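Local structure of C381 turret protein (Sulfolobus turreted icosahedral virus, 4IND) at residues A[320-325]-A[348-353]; A[291-296]-A[373-378]; A[297-302]-A[344-349]. The protein probably builds the turrets of the virus as a subunit of a five-chain assembly, each chain carrying three jelly-roll domains in a row. One frame throughout, in Å; residues are numbered along the deposited sequence.

Contact 1: residues A[320-325]-A[348-353]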
loop_
_atom_site.group_PDB
_atom_site.type_symbol
_atom_site.label_atom_id
_atom_site.label_comp_id
_atom_site.label_asym_id
_atom_site.label_seq_id
_atom_site.Cartn_x
_atom_site.Cartn_y
_atom_site.Cartn_z
ATOM N N ASN A 320 -6.972 1.126 -28.118
ATOM C CA ASN A 320 -7.651 2.017 -27.195
ATOM C C ASN A 320 -8.067 3.263 -27.979
ATOM O O ASN A 320 -7.252 4.158 -28.218
ATOM C CB ASN A 320 -6.737 2.389 -26.026
ATOM C CG ASN A 320 -7.298 3.536 -25.210
ATOM O OD1 ASN A 320 -8.442 3.951 -25.422
ATOM N ND2 ASN A 320 -6.509 4.050 -24.272
ATOM N N LEU A 321 -9.325 3.304 -28.406
ATOM C CA LEU A 321 -9.816 4.387 -29.261
ATOM C C LEU A 321 -9.721 5.760 -28.616
ATOM O O LEU A 321 -9.766 6.778 -29.308
ATOM C CB LEU A 321 -11.260 4.121 -29.677
ATOM C CG LEU A 321 -11.462 3.010 -30.706
ATOM C CD1 LEU A 321 -12.943 2.734 -30.910
ATOM C CD2 LEU A 321 -10.803 3.399 -32.033
ATOM N N ASN A 322 -9.632 5.790 -27.290
ATOM C CA ASN A 322 -9.448 7.049 -26.567
ATOM C C ASN A 322 -8.007 7.561 -26.686
ATOM O O ASN A 322 -7.706 8.732 -26.421
ATOM C CB ASN A 322 -9.855 6.879 -25.098
ATOM C CG ASN A 322 -11.345 6.603 -24.933
ATOM O OD1 ASN A 322 -12.164 7.055 -25.738
ATOM N ND2 ASN A 322 -11.704 5.855 -23.888
ATOM N N ARG A 323 -7.113 6.670 -27.091
ATOM C CA ARG A 323 -5.720 7.035 -27.300
ATOM C C ARG A 323 -5.406 7.183 -28.788
ATOM O O ARG A 323 -4.683 8.100 -29.189
ATOM C CB ARG A 323 -4.795 5.988 -26.679
ATOM C CG ARG A 323 -3.346 6.168 -27.073
ATOM C CD ARG A 323 -2.457 5.058 -26.549
ATOM N NE ARG A 323 -1.054 5.345 -26.836
ATOM C CZ ARG A 323 -0.429 4.988 -27.955
ATOM N NH1 ARG A 323 -1.078 4.314 -28.896
ATOM N NH2 ARG A 323 0.850 5.299 -28.128
ATOM N N SER A 324 -5.968 6.287 -29.601
ATOM C CA SER A 324 -5.652 6.235 -31.024
ATOM C C SER A 324 -6.772 5.603 -31.852
ATOM O O SER A 324 -7.339 4.575 -31.465
ATOM C CB SER A 324 -4.364 5.440 -31.231
ATOM O OG SER A 324 -4.065 5.323 -32.613
ATOM N N THR A 325 -7.083 6.217 -32.996
ATOM C CA THR A 325 -8.094 5.685 -33.915
ATOM C C THR A 325 -7.489 4.701 -34.901
ATOM O O THR A 325 -8.205 4.085 -35.696
ATOM C CB THR A 325 -8.777 6.798 -34.723
ATOM O OG1 THR A 325 -7.778 7.640 -35.316
ATOM C CG2 THR A 325 -9.685 7.630 -33.824
ATOM N N GLU A 348 -5.760 -3.400 -22.043
ATOM C CA GLU A 348 -5.961 -1.965 -22.245
ATOM C C GLU A 348 -6.375 -1.608 -23.669
ATOM O O GLU A 348 -5.795 -0.746 -24.294
ATOM C CB GLU A 348 -4.725 -1.175 -21.821
ATOM C CG GLU A 348 -4.583 -1.084 -20.316
ATOM C CD GLU A 348 -3.807 0.126 -19.875
ATOM O OE1 GLU A 348 -4.345 1.252 -20.020
ATOM O OE2 GLU A 348 -2.661 -0.057 -19.396
ATOM N N ILE A 349 -7.397 -2.292 -24.170
ATOM C CA ILE A 349 -8.005 -1.938 -25.446
ATOM C C ILE A 349 -9.503 -1.812 -25.204
ATOM O O ILE A 349 -10.006 -2.279 -24.181
ATOM C CB ILE A 349 -7.759 -3.040 -26.476
ATOM C CG1 ILE A 349 -8.171 -4.381 -25.874
ATOM C CG2 ILE A 349 -6.287 -3.074 -26.863
ATOM C CD1 ILE A 349 -8.448 -5.459 -26.876
ATOM N N ASN A 350 -10.227 -1.208 -26.138
ATOM C CA ASN A 350 -11.679 -1.105 -25.975
ATOM C C ASN A 350 -12.404 -1.299 -27.293
ATOM O O ASN A 350 -13.619 -1.121 -27.384
ATOM C CB ASN A 350 -12.083 0.222 -25.308
ATOM C CG ASN A 350 -11.534 1.437 -26.020
ATOM O OD1 ASN A 350 -11.180 1.373 -27.192
ATOM N ND2 ASN A 350 -11.447 2.565 -25.299
ATOM N N SER A 351 -11.650 -1.650 -28.329
ATOM C CA SER A 351 -12.254 -1.944 -29.627
ATOM C C SER A 351 -11.442 -2.985 -30.385
ATOM O O SER A 351 -10.211 -2.907 -30.431
ATOM C CB SER A 351 -12.407 -0.671 -30.449
ATOM O OG SER A 351 -13.108 -0.939 -31.643
ATOM N N ILE A 352 -12.147 -3.963 -30.958
ATOM C CA ILE A 352 -11.548 -5.087 -31.681
ATOM C C ILE A 352 -12.195 -5.214 -33.052
ATOM O O ILE A 352 -13.416 -5.149 -33.164
ATOM C CB ILE A 352 -11.826 -6.414 -30.977
ATOM C CG1 ILE A 352 -11.459 -6.328 -29.509
ATOM C CG2 ILE A 352 -11.074 -7.554 -31.656
ATOM C CD1 ILE A 352 -10.008 -6.076 -29.283
ATOM N N GLN A 353 -11.388 -5.417 -34.091
ATOM C CA GLN A 353 -11.926 -5.694 -35.421
ATOM C C GLN A 353 -11.104 -6.780 -36.124
ATOM O O GLN A 353 -9.941 -7.023 -35.788
ATOM C CB GLN A 353 -11.978 -4.420 -36.275
ATOM C CG GLN A 353 -10.602 -3.854 -36.615
ATOM C CD GLN A 353 -10.673 -2.527 -37.351
ATOM O OE1 GLN A 353 -11.678 -1.810 -37.278
ATOM N NE2 GLN A 353 -9.601 -2.197 -38.079
#

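Contact 2: residues A[291-296]-A[373-378]. With 2HP (dihydrogenphosphate ion), chain B.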
loop_
_atom_site.group_PDB
_atom_site.type_symbol
_atom_site.label_atom_id
_atom_site.label_comp_id
_atom_site.label_asym_id
_atom_site.label_seq_id
_atom_site.Cartn_x
_atom_site.Cartn_y
_atom_site.Cartn_z
ATOM N N GLN A 291 -16.025 1.521 -26.401
ATOM C CA GLN A 291 -15.635 2.919 -26.132
ATOM C C GLN A 291 -16.822 3.745 -25.626
ATOM O O GLN A 291 -17.912 3.701 -26.204
ATOM C CB GLN A 291 -15.042 3.586 -27.383
ATOM C CG GLN A 291 -14.591 5.038 -27.131
ATOM C CD GLN A 291 -14.191 5.767 -28.400
ATOM O OE1 GLN A 291 -14.741 5.516 -29.476
ATOM N NE2 GLN A 291 -13.231 6.683 -28.279
ATOM N N GLY A 292 -16.615 4.495 -24.547
ATOM C CA GLY A 292 -17.662 5.344 -24.014
ATOM C C GLY A 292 -18.641 4.630 -23.106
ATOM O O GLY A 292 -19.629 5.214 -22.695
ATOM N N SER A 293 -18.367 3.366 -22.793
ATOM C CA SER A 293 -19.285 2.552 -22.000
ATOM C C SER A 293 -18.965 2.536 -20.514
ATOM O O SER A 293 -19.769 2.061 -19.713
ATOM C CB SER A 293 -19.244 1.104 -22.501
ATOM O OG SER A 293 -18.016 0.494 -22.142
ATOM N N GLY A 294 -17.781 3.012 -20.145
ATOM C CA GLY A 294 -17.322 2.902 -18.768
ATOM C C GLY A 294 -16.627 1.570 -18.536
ATOM O O GLY A 294 -16.526 1.101 -17.396
ATOM N N SER A 295 -16.153 0.948 -19.615
ATOM C CA SER A 295 -15.452 -0.326 -19.476
ATOM C C SER A 295 -14.395 -0.485 -20.541
ATOM O O SER A 295 -14.316 0.314 -21.475
ATOM C CB SER A 295 -16.441 -1.492 -19.540
ATOM O OG SER A 295 -16.975 -1.635 -20.845
ATOM N N HIS A 296 -13.578 -1.526 -20.407
ATOM C CA HIS A 296 -12.611 -1.869 -21.444
ATOM C C HIS A 296 -12.496 -3.385 -21.576
ATOM O O HIS A 296 -13.223 -4.121 -20.911
ATOM C CB HIS A 296 -11.251 -1.209 -21.187
ATOM C CG HIS A 296 -10.594 -1.635 -19.918
ATOM N ND1 HIS A 296 -10.887 -1.065 -18.694
ATOM C CD2 HIS A 296 -9.627 -2.554 -19.676
ATOM C CE1 HIS A 296 -10.147 -1.625 -17.758
ATOM N NE2 HIS A 296 -9.366 -2.530 -18.328
ATOM N N TYR A 373 -12.722 -13.175 -24.219
ATOM C CA TYR A 373 -12.291 -11.868 -23.713
ATOM C C TYR A 373 -12.995 -11.570 -22.409
ATOM O O TYR A 373 -14.062 -12.144 -22.118
ATOM C CB TYR A 373 -12.613 -10.771 -24.727
ATOM C CG TYR A 373 -14.088 -10.465 -24.836
ATOM C CD1 TYR A 373 -14.671 -9.480 -24.053
ATOM C CD2 TYR A 373 -14.903 -11.161 -25.719
ATOM C CE1 TYR A 373 -16.022 -9.194 -24.153
ATOM C CE2 TYR A 373 -16.257 -10.880 -25.824
ATOM C CZ TYR A 373 -16.805 -9.906 -25.029
ATOM O OH TYR A 373 -18.141 -9.620 -25.115
ATOM N N GLU A 374 -12.409 -10.677 -21.625
ATOM C CA GLU A 374 -13.048 -10.179 -20.430
ATOM C C GLU A 374 -13.471 -8.746 -20.696
ATOM O O GLU A 374 -12.775 -8.005 -21.394
ATOM C CB GLU A 374 -12.068 -10.186 -19.246
ATOM C CG GLU A 374 -11.464 -11.537 -18.894
ATOM C CD GLU A 374 -10.435 -11.438 -17.759
ATOM O OE1 GLU A 374 -10.163 -12.460 -17.095
ATOM O OE2 GLU A 374 -9.891 -10.334 -17.531
ATOM N N GLN A 375 -14.616 -8.356 -20.152
ATOM C CA GLN A 375 -14.981 -6.935 -20.102
ATOM C C GLN A 375 -14.733 -6.457 -18.684
ATOM O O GLN A 375 -15.234 -7.047 -17.719
ATOM C CB GLN A 375 -16.448 -6.745 -20.488
ATOM C CG GLN A 375 -16.917 -5.294 -20.380
ATOM C CD GLN A 375 -18.240 -5.067 -21.077
ATOM O OE1 GLN A 375 -18.909 -6.014 -21.484
ATOM N NE2 GLN A 375 -18.619 -3.808 -21.235
ATOM N N ILE A 376 -13.950 -5.390 -18.555
ATOM C CA ILE A 376 -13.466 -4.948 -17.266
ATOM C C ILE A 376 -13.940 -3.532 -17.005
ATOM O O ILE A 376 -13.917 -2.691 -17.905
ATOM C CB ILE A 376 -11.944 -5.026 -17.234
ATOM C CG1 ILE A 376 -11.531 -6.502 -17.435
ATOM C CG2 ILE A 376 -11.398 -4.448 -15.934
ATOM C CD1 ILE A 376 -10.074 -6.715 -17.738
ATOM N N ALA A 377 -14.389 -3.266 -15.778
ATOM C CA ALA A 377 -14.863 -1.917 -15.436
ATOM C C ALA A 377 -13.751 -0.909 -15.607
ATOM O O ALA A 377 -12.600 -1.161 -15.218
ATOM C CB ALA A 377 -15.418 -1.868 -14.007
ATOM N N GLY A 378 -14.103 0.252 -16.168
ATOM C CA GLY A 378 -13.193 1.392 -16.226
ATOM C C GLY A 378 -13.008 1.873 -17.655
ATOM O O GLY A 378 -12.450 1.154 -18.494
HETATM P P 2HP B . -6.952 -3.509 -16.343
HETATM O O1 2HP B . -7.797 -4.524 -17.052
HETATM O O2 2HP B . -7.964 -2.508 -15.864
HETATM O O3 2HP B . -5.929 -2.885 -17.353
HETATM O O4 2HP B . -6.245 -4.119 -15.098
#

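Contact 3: residues A[297-302]-A[344-349]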
loop_
_atom_site.group_PDB
_atom_site.type_symbol
_atom_site.label_atom_id
_atom_site.label_comp_id
_atom_site.label_asym_id
_atom_site.label_seq_id
_atom_site.Cartn_x
_atom_site.Cartn_y
_atom_site.Cartn_z
ATOM N N LEU A 297 -11.593 -3.843 -22.436
ATOM C CA LEU A 297 -11.484 -5.264 -22.748
ATOM C C LEU A 297 -10.117 -5.847 -22.435
ATOM O O LEU A 297 -9.125 -5.130 -22.297
ATOM C CB LEU A 297 -11.778 -5.489 -24.236
ATOM C CG LEU A 297 -13.084 -4.867 -24.734
ATOM C CD1 LEU A 297 -13.163 -4.883 -26.256
ATOM C CD2 LEU A 297 -14.258 -5.606 -24.128
ATOM N N ARG A 298 -10.076 -7.168 -22.338
ATOM C CA ARG A 298 -8.820 -7.894 -22.257
ATOM C C ARG A 298 -9.005 -9.184 -23.064
ATOM O O ARG A 298 -9.932 -9.947 -22.808
ATOM C CB ARG A 298 -8.500 -8.215 -20.802
ATOM C CG ARG A 298 -7.197 -8.928 -20.619
ATOM C CD ARG A 298 -6.819 -9.006 -19.167
ATOM N NE ARG A 298 -5.450 -9.479 -19.031
ATOM C CZ ARG A 298 -4.777 -9.507 -17.889
ATOM N NH1 ARG A 298 -5.353 -9.087 -16.774
ATOM N NH2 ARG A 298 -3.527 -9.950 -17.865
ATOM N N LEU A 299 -8.149 -9.414 -24.057
ATOM C CA LEU A 299 -8.303 -10.586 -24.931
ATOM C C LEU A 299 -7.416 -11.691 -24.431
ATOM O O LEU A 299 -6.241 -11.455 -24.146
ATOM C CB LEU A 299 -7.929 -10.262 -26.375
ATOM C CG LEU A 299 -8.510 -9.003 -27.001
ATOM C CD1 LEU A 299 -8.176 -8.956 -28.489
ATOM C CD2 LEU A 299 -10.008 -8.944 -26.781
ATOM N N LYS A 300 -7.965 -12.904 -24.337
ATOM C CA LYS A 300 -7.224 -14.019 -23.756
ATOM C C LYS A 300 -6.849 -15.071 -24.797
ATOM O O LYS A 300 -5.817 -15.725 -24.694
ATOM C CB LYS A 300 -8.040 -14.670 -22.633
ATOM C CG LYS A 300 -8.520 -13.709 -21.572
ATOM C CD LYS A 300 -7.360 -12.992 -20.916
ATOM C CE LYS A 300 -6.545 -13.928 -20.035
ATOM N NZ LYS A 300 -5.551 -13.181 -19.201
ATOM N N TYR A 301 -7.696 -15.231 -25.797
ATOM C CA TYR A 301 -7.534 -16.312 -26.773
ATOM C C TYR A 301 -8.329 -16.025 -28.034
ATOM O O TYR A 301 -9.446 -15.507 -27.970
ATOM C CB TYR A 301 -8.024 -17.619 -26.170
ATOM C CG TYR A 301 -7.959 -18.810 -27.121
ATOM C CD1 TYR A 301 -6.760 -19.476 -27.344
ATOM C CD2 TYR A 301 -9.101 -19.279 -27.760
ATOM C CE1 TYR A 301 -6.698 -20.581 -28.210
ATOM C CE2 TYR A 301 -9.060 -20.371 -28.626
ATOM C CZ TYR A 301 -7.851 -21.014 -28.849
ATOM O OH TYR A 301 -7.796 -22.108 -29.698
ATOM N N ALA A 302 -7.750 -16.357 -29.182
ATOM C CA ALA A 302 -8.451 -16.221 -30.453
ATOM C C ALA A 302 -8.069 -17.333 -31.413
ATOM O O ALA A 302 -6.931 -17.812 -31.416
ATOM C CB ALA A 302 -8.195 -14.858 -31.085
ATOM N N TRP A 344 -0.281 -15.124 -25.177
ATOM C CA TRP A 344 -0.976 -14.027 -25.837
ATOM C C TRP A 344 -2.054 -13.500 -24.929
ATOM O O TRP A 344 -2.933 -14.243 -24.492
ATOM C CB TRP A 344 -1.609 -14.541 -27.117
ATOM C CG TRP A 344 -2.151 -13.511 -28.079
ATOM C CD1 TRP A 344 -1.441 -12.792 -29.001
ATOM C CD2 TRP A 344 -3.530 -13.166 -28.274
ATOM N NE1 TRP A 344 -2.295 -11.996 -29.735
ATOM C CE2 TRP A 344 -3.592 -12.225 -29.319
ATOM C CE3 TRP A 344 -4.728 -13.558 -27.657
ATOM C CZ2 TRP A 344 -4.789 -11.655 -29.755
ATOM C CZ3 TRP A 344 -5.923 -13.015 -28.095
ATOM C CH2 TRP A 344 -5.946 -12.069 -29.133
ATOM N N ASP A 345 -1.979 -12.206 -24.656
ATOM C CA ASP A 345 -2.853 -11.548 -23.700
ATOM C C ASP A 345 -2.848 -10.070 -24.098
ATOM O O ASP A 345 -1.798 -9.421 -24.073
ATOM C CB ASP A 345 -2.282 -11.760 -22.290
ATOM C CG ASP A 345 -3.073 -11.045 -21.213
ATOM O OD1 ASP A 345 -4.318 -11.061 -21.276
ATOM O OD2 ASP A 345 -2.446 -10.474 -20.293
ATOM N N ILE A 346 -3.998 -9.550 -24.517
ATOM C CA ILE A 346 -4.061 -8.173 -24.990
ATOM C C ILE A 346 -4.825 -7.332 -23.988
ATOM O O ILE A 346 -6.040 -7.520 -23.808
ATOM C CB ILE A 346 -4.755 -8.065 -26.366
ATOM C CG1 ILE A 346 -4.191 -9.091 -27.338
ATOM C CG2 ILE A 346 -4.616 -6.646 -26.933
ATOM C CD1 ILE A 346 -2.693 -8.940 -27.627
ATOM N N ARG A 347 -4.128 -6.392 -23.348
ATOM C CA ARG A 347 -4.755 -5.563 -22.333
ATOM C C ARG A 347 -4.954 -4.135 -22.802
ATOM O O ARG A 347 -4.398 -3.719 -23.825
ATOM C CB ARG A 347 -3.922 -5.554 -21.052
ATOM C CG ARG A 347 -3.030 -6.763 -20.895
ATOM C CD ARG A 347 -2.778 -7.085 -19.433
ATOM N NE ARG A 347 -2.352 -5.928 -18.654
ATOM C CZ ARG A 347 -1.089 -5.533 -18.525
ATOM N NH1 ARG A 347 -0.114 -6.193 -19.140
ATOM N NH2 ARG A 347 -0.806 -4.468 -17.785
ATOM N N GLU A 348 -5.760 -3.400 -22.043
ATOM C CA GLU A 348 -5.961 -1.965 -22.245
ATOM C C GLU A 348 -6.375 -1.608 -23.669
ATOM O O GLU A 348 -5.795 -0.746 -24.294
ATOM C CB GLU A 348 -4.725 -1.175 -21.821
ATOM C CG GLU A 348 -4.583 -1.084 -20.316
ATOM C CD GLU A 348 -3.807 0.126 -19.875
ATOM O OE1 GLU A 348 -4.345 1.252 -20.020
ATOM O OE2 GLU A 348 -2.661 -0.057 -19.396
ATOM N N ILE A 349 -7.397 -2.292 -24.170
ATOM C CA ILE A 349 -8.005 -1.938 -25.446
ATOM C C ILE A 349 -9.503 -1.812 -25.204
ATOM O O ILE A 349 -10.006 -2.279 -24.181
ATOM C CB ILE A 349 -7.759 -3.040 -26.476
ATOM C CG1 ILE A 349 -8.171 -4.381 -25.874
ATOM C CG2 ILE A 349 -6.287 -3.074 -26.863
ATOM C CD1 ILE A 349 -8.448 -5.459 -26.876
#

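Contact 1: residues A[320-325]-A[348-353]
The carboxamide planes of N320 and N350 stand almost perpendicular, 89° apart, with N320 OD1 3.3 Å from N350 ND2. N322 brings a third amide, its plane also steeply turned against that of N350. At the other end of its amide, N350 OD1 accepts the backbone N-H of L321 at 2.9 Å, nearly straight (166° at the hydrogen) with the donor slightly tilted from the carbonyl plane. N350 reaches it because its CG stands between the backbone N and the carbonyl carbon (chi1 54°), which swings the amide over to the 320-325 loop. That loop is shaped by an Asx turn: N320 OD1 takes the N-H of N322 at 2.9 Å from above its carbonyl plane, while the carbonyl oxygen of N320 takes those of R323 and S324. Beside them the contact turns apolar: L321 CD1 presses on S351 CB at 3.5 Å, tighter than usual for two carbons. S351 OG bonds to Y327, and N350 with S351 faces T319 in a classic beta bulge. N322 ND2 is held by the carbonyl of L380, and its OD1 by Q291. Six of the seven touching residues are buried: the N350 amide ties the corner between strands 346-349 and 351-358 to the loop through one backbone N-H, N320's amide shapes the loop, and neutral groups like these can satisfy buried backbone polar atoms without adding charge.

Contact 2: residues A[291-296]-A[373-378]
H296 spends both ring nitrogens on bonds. ND1 donates to the carbonyl oxygen of G378 at 2.7 Å, with the acceptor close to the ring plane and the donor on an oxygen lone pair. NE2 donates to O1 of the dihydrogenphosphate ion at 2.8 Å, 164° at the hydrogen, with only a weak second bond to O2. With a donor needed at each nitrogen, the ring is probably protonated, which would suit an anion that K231 also binds. I376 lies over one ring face, its CB 4.0 Å from the centroid and 21° off the normal, a CH-pi contact, and its CD1 reaches phosphate O1. In the backbone, H296 and I376 form an antiparallel hydrogen-bonded pair, each N-H donating to the other's carbonyl at 2.8 Å. They join strands 295-305 and 365-377, neighbours in one four-stranded sheet of the third jelly roll, and S295 with A377 is the adjacent non-hydrogen-bonded pair. Beyond the strand end G378 N donates to G294 O. Away from the imidazole, the extended chain of Q375 delivers NE2 to S295 OG at 2.8 Å with the acceptor in its amide plane. S295 OG then gives its proton to S293 OG at 2.7 Å, and S293 OG is bonded to the carbonyl of V290. E379 receives the N-H groups of both G292 and G294 on its two carboxylate oxygens.

Contact 3: residues A[297-302]-A[344-349]
R298 grips the carboxylate of D345 side-on: NE meets OD1 at 3.0 Å and NH2 meets OD2 at 2.7 Å, each oxygen approached on its syn side. The two flat groups are nearly coplanar, 28° apart. K300 NZ comes to the same OD1 at 3.2 Å from above the carboxylate plane, completing a salt-bridge network. R298 arrives there on a chain extended from CG to NE, whereas K300 bends at chi2 and chi3. R347 runs alongside R298, laying its CD over one guanidinium face, and turns its own charge toward E264 of the second subunit. Beneath these charges, L299 and I346 form an antiparallel hydrogen-bonded pair. L297 N donates to I349 O; between the two pairs the register slips by one residue, a beta bulge. On the leucine face, L299 CG rests 3.5 Å from I349 CD1 and its CB 3.8 Å from W344 CZ3. The indole NE1 is held by the carbonyl of V330, and its ring meets W331 edge-to-face. Strand 346-349 is the outermost of its sheet within this chain; strand 295-305 lies between it and 365-377, and L297 and L299 pack on I352 of strand 351-358.

How the contacts relate
All three contacts belong to the third jelly-roll domain. Contacts 2 and 3 share strand 295-305, which pairs with 365-377 in one and with 346-349 in the other, whereas contacts 1 and 3 share E348 and I349 where the chain turns into the other sheet. Contacts 1 and 2 are buried and contact 3 only partly so. Neutral amides serve the loop in contact 1, a phosphate-bound histidine and hydroxyls finish the strand ends in contact 2, and contact 3 sets charged side chains on one face against apolar ones on the other. The backbone bond of E374 with R298 joins contacts 2 and 3, and E348 contributes to the phosphate site of H296 and I376.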